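Local coordinates for anti-sigma-I factor RsgI3 (Clostridium thermocellum, PDB 6QE7), which probably holds the sigma factor SigI3 inactive until its extracellular tandem PA14 domains, the part described here, bind plant cell-wall polysaccharide such as pectin, at residues A[187-199]-A[258-270]. Numbering follows the deposited sequence.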
loop_
_atom_site.group_PDB
_atom_site.type_symbol
_atom_site.label_atom_id
_atom_site.label_comp_id
_atom_site.label_asym_id
_atom_site.label_seq_id
_atom_site.Cartn_x
_atom_site.Cartn_y
_atom_site.Cartn_z
ATOM N N GLY A 187 -0.494 -33.191 6.288
ATOM C CA GLY A 187 -0.352 -34.626 6.608
ATOM C C GLY A 187 -0.227 -34.878 8.097
ATOM O O GLY A 187 -0.086 -33.919 8.887
ATOM N N GLU A 188 -0.276 -36.144 8.496
ATOM C CA GLU A 188 -0.055 -36.575 9.897
ATOM C C GLU A 188 -1.053 -35.884 10.839
ATOM O O GLU A 188 -0.616 -35.290 11.827
ATOM C CB GLU A 188 1.359 -36.257 10.419
ATOM C CG GLU A 188 2.533 -36.824 9.623
ATOM C CD GLU A 188 3.226 -35.776 8.765
ATOM O OE1 GLU A 188 2.907 -34.569 8.931
ATOM O OE2 GLU A 188 4.091 -36.150 7.948
ATOM N N LEU A 189 -2.335 -35.907 10.530
ATOM C CA LEU A 189 -3.344 -35.226 11.373
ATOM C C LEU A 189 -3.961 -36.217 12.343
ATOM O O LEU A 189 -3.910 -37.389 12.063
ATOM C CB LEU A 189 -4.430 -34.639 10.476
ATOM C CG LEU A 189 -3.938 -33.526 9.550
ATOM C CD1 LEU A 189 -5.036 -33.134 8.584
ATOM C CD2 LEU A 189 -3.440 -32.318 10.342
ATOM N N LYS A 190 -4.650 -35.737 13.365
ATOM C CA LYS A 190 -5.535 -36.603 14.173
ATOM C C LYS A 190 -6.975 -36.222 13.829
ATOM O O LYS A 190 -7.304 -35.029 13.886
ATOM C CB LYS A 190 -5.153 -36.415 15.642
ATOM C CG LYS A 190 -3.714 -36.755 16.020
ATOM C CD LYS A 190 -3.197 -35.794 17.082
ATOM C CE LYS A 190 -1.980 -36.261 17.858
ATOM N NZ LYS A 190 -0.745 -35.707 17.256
ATOM N N ASP A 191 -7.792 -37.155 13.411
ATOM C CA ASP A 191 -9.248 -36.905 13.190
ATOM C C ASP A 191 -9.518 -35.782 12.154
ATOM O O ASP A 191 -10.602 -35.162 12.240
ATOM C CB ASP A 191 -9.934 -36.567 14.515
ATOM C CG ASP A 191 -9.786 -37.615 15.610
ATOM O OD1 ASP A 191 -10.184 -38.779 15.358
ATOM O OD2 ASP A 191 -9.255 -37.251 16.674
ATOM N N GLY A 192 -8.602 -35.557 11.204
ATOM C CA GLY A 192 -8.755 -34.655 10.033
ATOM C C GLY A 192 -8.755 -33.201 10.469
ATOM O O GLY A 192 -9.217 -32.338 9.708
ATOM N N LYS A 193 -8.261 -32.977 11.698
ATOM C CA LYS A 193 -8.326 -31.698 12.436
ATOM C C LYS A 193 -7.054 -30.964 11.994
ATOM O O LYS A 193 -5.923 -31.489 12.220
ATOM C CB LYS A 193 -8.455 -31.874 13.968
ATOM C CG LYS A 193 -9.879 -31.968 14.505
ATOM C CD LYS A 193 -10.034 -32.479 15.982
ATOM C CE LYS A 193 -11.310 -33.300 16.167
ATOM N NZ LYS A 193 -11.829 -33.364 17.567
ATOM N N PHE A 194 -7.229 -29.815 11.362
ATOM C CA PHE A 194 -6.121 -28.915 10.985
ATOM C C PHE A 194 -6.721 -27.494 10.946
ATOM O O PHE A 194 -7.961 -27.289 11.072
ATOM C CB PHE A 194 -5.465 -29.385 9.684
ATOM C CG PHE A 194 -6.226 -29.012 8.431
ATOM C CD1 PHE A 194 -7.217 -29.827 7.934
ATOM C CD2 PHE A 194 -6.023 -27.776 7.826
ATOM C CE1 PHE A 194 -7.939 -29.448 6.818
ATOM C CE2 PHE A 194 -6.737 -27.402 6.709
ATOM C CZ PHE A 194 -7.685 -28.250 6.194
ATOM N N SER A 195 -5.870 -26.498 10.799
ATOM C CA SER A 195 -6.323 -25.083 10.807
ATOM C C SER A 195 -5.321 -24.275 9.972
ATOM O O SER A 195 -4.166 -24.777 9.726
ATOM C CB SER A 195 -6.471 -24.643 12.293
ATOM O OG SER A 195 -5.232 -24.837 12.989
ATOM N N VAL A 196 -5.712 -23.079 9.537
ATOM C CA VAL A 196 -4.886 -22.224 8.635
ATOM C C VAL A 196 -5.062 -20.767 9.064
ATOM O O VAL A 196 -6.168 -20.420 9.462
ATOM C CB VAL A 196 -5.310 -22.380 7.162
ATOM C CG1 VAL A 196 -4.249 -21.867 6.212
ATOM C CG2 VAL A 196 -5.661 -23.824 6.845
ATOM N N ARG A 197 -3.986 -19.991 8.994
ATOM C CA ARG A 197 -4.010 -18.510 9.134
ATOM C C ARG A 197 -3.400 -17.901 7.862
ATOM O O ARG A 197 -2.314 -18.280 7.513
ATOM C CB ARG A 197 -3.235 -17.993 10.343
ATOM C CG ARG A 197 -3.180 -16.471 10.351
ATOM C CD ARG A 197 -2.512 -15.849 11.553
ATOM N NE ARG A 197 -3.037 -16.373 12.812
ATOM C CZ ARG A 197 -2.395 -17.266 13.547
ATOM N NH1 ARG A 197 -1.227 -17.743 13.158
ATOM N NH2 ARG A 197 -2.910 -17.647 14.684
ATOM N N TRP A 198 -4.177 -17.091 7.157
ATOM C CA TRP A 198 -3.778 -16.200 6.053
ATOM C C TRP A 198 -3.664 -14.790 6.621
ATOM O O TRP A 198 -4.602 -14.332 7.281
ATOM C CB TRP A 198 -4.813 -16.234 4.942
ATOM C CG TRP A 198 -4.946 -17.564 4.251
ATOM C CD1 TRP A 198 -4.209 -18.010 3.184
ATOM C CD2 TRP A 198 -5.945 -18.575 4.501
ATOM N NE1 TRP A 198 -4.636 -19.264 2.809
ATOM C CE2 TRP A 198 -5.702 -19.630 3.597
ATOM C CE3 TRP A 198 -6.977 -18.719 5.433
ATOM C CZ2 TRP A 198 -6.473 -20.796 3.600
ATOM C CZ3 TRP A 198 -7.715 -19.877 5.455
ATOM C CH2 TRP A 198 -7.497 -20.879 4.521
ATOM N N VAL A 199 -2.515 -14.178 6.406
ATOM C CA VAL A 199 -2.267 -12.754 6.729
ATOM C C VAL A 199 -1.779 -12.050 5.477
ATOM O O VAL A 199 -0.980 -12.655 4.747
ATOM C CB VAL A 199 -1.222 -12.643 7.850
ATOM C CG1 VAL A 199 -0.920 -11.155 8.161
ATOM C CG2 VAL A 199 -1.743 -13.334 9.085
ATOM N N VAL A 258 -7.357 -14.033 7.968
ATOM C CA VAL A 258 -8.385 -15.081 7.860
ATOM C C VAL A 258 -7.839 -16.313 8.601
ATOM O O VAL A 258 -6.660 -16.738 8.358
ATOM C CB VAL A 258 -8.783 -15.405 6.397
ATOM C CG1 VAL A 258 -9.845 -16.514 6.302
ATOM C CG2 VAL A 258 -9.346 -14.196 5.696
ATOM N N GLU A 259 -8.688 -16.872 9.464
ATOM C CA GLU A 259 -8.418 -18.133 10.222
ATOM C C GLU A 259 -9.538 -19.153 9.899
ATOM O O GLU A 259 -10.745 -18.799 9.836
ATOM C CB GLU A 259 -8.223 -17.867 11.722
ATOM C CG GLU A 259 -6.919 -17.175 12.120
ATOM C CD GLU A 259 -6.736 -16.736 13.582
ATOM O OE1 GLU A 259 -7.716 -16.755 14.353
ATOM O OE2 GLU A 259 -5.631 -16.292 13.915
ATOM N N TYR A 260 -9.121 -20.395 9.687
ATOM C CA TYR A 260 -9.984 -21.543 9.320
ATOM C C TYR A 260 -9.607 -22.727 10.218
ATOM O O TYR A 260 -8.434 -23.052 10.369
ATOM C CB TYR A 260 -9.779 -21.967 7.859
ATOM C CG TYR A 260 -10.572 -23.186 7.463
ATOM C CD1 TYR A 260 -11.951 -23.139 7.516
ATOM C CD2 TYR A 260 -9.997 -24.385 7.095
ATOM C CE1 TYR A 260 -12.733 -24.225 7.183
ATOM C CE2 TYR A 260 -10.770 -25.518 6.832
ATOM C CZ TYR A 260 -12.148 -25.439 6.858
ATOM O OH TYR A 260 -12.999 -26.486 6.571
ATOM N N CYS A 261 -10.598 -23.416 10.736
ATOM C CA CYS A 261 -10.357 -24.708 11.391
ATOM C C CYS A 261 -11.342 -25.736 10.810
ATOM O O CYS A 261 -12.477 -25.472 10.534
ATOM C CB CYS A 261 -10.347 -24.551 12.898
ATOM S SG CYS A 261 -11.951 -24.142 13.631
ATOM N N ASN A 262 -10.792 -26.866 10.510
ATOM C CA ASN A 262 -11.501 -28.098 10.155
ATOM C C ASN A 262 -11.721 -28.955 11.405
ATOM O O ASN A 262 -10.773 -29.125 12.202
ATOM C CB ASN A 262 -10.608 -28.870 9.196
ATOM C CG ASN A 262 -11.498 -29.725 8.365
ATOM O OD1 ASN A 262 -12.399 -29.146 7.750
ATOM N ND2 ASN A 262 -11.301 -31.043 8.436
ATOM N N TYR A 263 -12.892 -29.543 11.566
ATOM C CA TYR A 263 -13.183 -30.385 12.760
ATOM C C TYR A 263 -13.344 -31.878 12.342
ATOM O O TYR A 263 -13.758 -32.834 13.147
ATOM C CB TYR A 263 -14.389 -29.769 13.476
ATOM C CG TYR A 263 -14.234 -28.401 14.097
ATOM C CD1 TYR A 263 -13.473 -28.239 15.247
ATOM C CD2 TYR A 263 -14.912 -27.273 13.603
ATOM C CE1 TYR A 263 -13.373 -27.003 15.881
ATOM C CE2 TYR A 263 -14.858 -26.041 14.247
ATOM C CZ TYR A 263 -14.090 -25.912 15.400
ATOM O OH TYR A 263 -13.942 -24.743 16.092
ATOM N N GLY A 264 -12.972 -32.142 11.098
ATOM C CA GLY A 264 -12.797 -33.514 10.584
ATOM C C GLY A 264 -13.578 -33.726 9.305
ATOM O O GLY A 264 -13.344 -34.788 8.638
ATOM N N GLU A 265 -14.455 -32.767 8.959
ATOM C CA GLU A 265 -15.261 -32.815 7.711
ATOM C C GLU A 265 -14.282 -32.734 6.539
ATOM O O GLU A 265 -13.106 -32.428 6.743
ATOM C CB GLU A 265 -16.326 -31.720 7.716
ATOM C CG GLU A 265 -17.538 -32.104 8.539
ATOM C CD GLU A 265 -17.308 -31.996 10.043
ATOM O OE1 GLU A 265 -16.417 -31.212 10.446
ATOM O OE2 GLU A 265 -18.003 -32.704 10.820
ATOM N N PRO A 266 -14.707 -33.051 5.290
ATOM C CA PRO A 266 -13.918 -32.706 4.111
ATOM C C PRO A 266 -13.829 -31.173 4.084
ATOM O O PRO A 266 -14.877 -30.525 4.350
ATOM C CB PRO A 266 -14.709 -33.248 2.918
ATOM C CG PRO A 266 -16.127 -33.444 3.448
ATOM C CD PRO A 266 -15.999 -33.670 4.940
ATOM N N ALA A 267 -12.600 -30.649 3.912
ATOM C CA ALA A 267 -12.286 -29.236 4.231
ATOM C C ALA A 267 -12.634 -28.375 3.011
ATOM O O ALA A 267 -12.363 -28.794 1.882
ATOM C CB ALA A 267 -10.854 -29.055 4.610
ATOM N N PHE A 268 -13.151 -27.186 3.260
ATOM C CA PHE A 268 -13.571 -26.222 2.218
ATOM C C PHE A 268 -13.514 -24.843 2.838
ATOM O O PHE A 268 -14.112 -24.696 3.889
ATOM C CB PHE A 268 -15.006 -26.515 1.793
ATOM C CG PHE A 268 -15.564 -25.820 0.588
ATOM C CD1 PHE A 268 -16.063 -24.530 0.682
ATOM C CD2 PHE A 268 -15.667 -26.482 -0.634
ATOM C CE1 PHE A 268 -16.616 -23.904 -0.431
ATOM C CE2 PHE A 268 -16.237 -25.862 -1.745
ATOM C CZ PHE A 268 -16.727 -24.578 -1.635
ATOM N N ILE A 269 -12.884 -23.893 2.170
ATOM C CA ILE A 269 -13.076 -22.453 2.512
ATOM C C ILE A 269 -12.861 -21.568 1.273
ATOM O O ILE A 269 -11.810 -21.702 0.575
ATOM C CB ILE A 269 -12.169 -22.077 3.696
ATOM C CG1 ILE A 269 -12.329 -20.586 4.058
ATOM C CG2 ILE A 269 -10.745 -22.487 3.354
ATOM C CD1 ILE A 269 -11.642 -20.188 5.282
ATOM N N LYS A 270 -13.843 -20.715 0.995
ATOM C CA LYS A 270 -13.746 -19.620 -0.030
ATOM C C LYS A 270 -13.924 -18.291 0.711
ATOM O O LYS A 270 -14.758 -18.291 1.629
ATOM C CB LYS A 270 -14.830 -19.758 -1.105
ATOM C CG LYS A 270 -14.724 -20.951 -2.054
ATOM C CD LYS A 270 -15.977 -21.188 -2.918
ATOM C CE LYS A 270 -15.778 -22.043 -4.171
ATOM N NZ LYS A 270 -14.748 -23.114 -4.043
#
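Chi1 of Arg197 (174°) carries CG away from the backbone N, and a bend at chi3 swings the guanidinium alongside Glu259. The straight carboxylate arm brings OE2 to Arg197 NE at 2.8 Å, a salt bridge in the guanidinium plane that uses the anti lone pair; a weak bond from NH2 joins the same oxygen. Arginine suits this place because its NH1 can also bridge to Glu157. On the other face of the sheet, Trp198 CE3 meets Val258 CG1 at 3.7 Å and Tyr260 CB lies at the ring edge, while Ile269 CG2 comes from the opposite direction to CH2; tryptophan suits because its NE1 bonds Asp173. Phe194 turns its ring edge to Ala267 CB, CZ 3.6 Å away, where a small methyl fits. ND2 of Asn262 links Gly192 O in the turn region to Glu265 O in the following loop by nearly straight bonds, both 2.8 Å and in the amide plane, as a primary amide can. The antiparallel strands 193-199 and 258-263, hydrogen-bonded as at Val196 and Tyr260, lie within the second PA14 domain, flanked by strands 154-159 and 219-224, and Trp198 and Phe194 face the sandwich's second sheet, which contains strand 268-274.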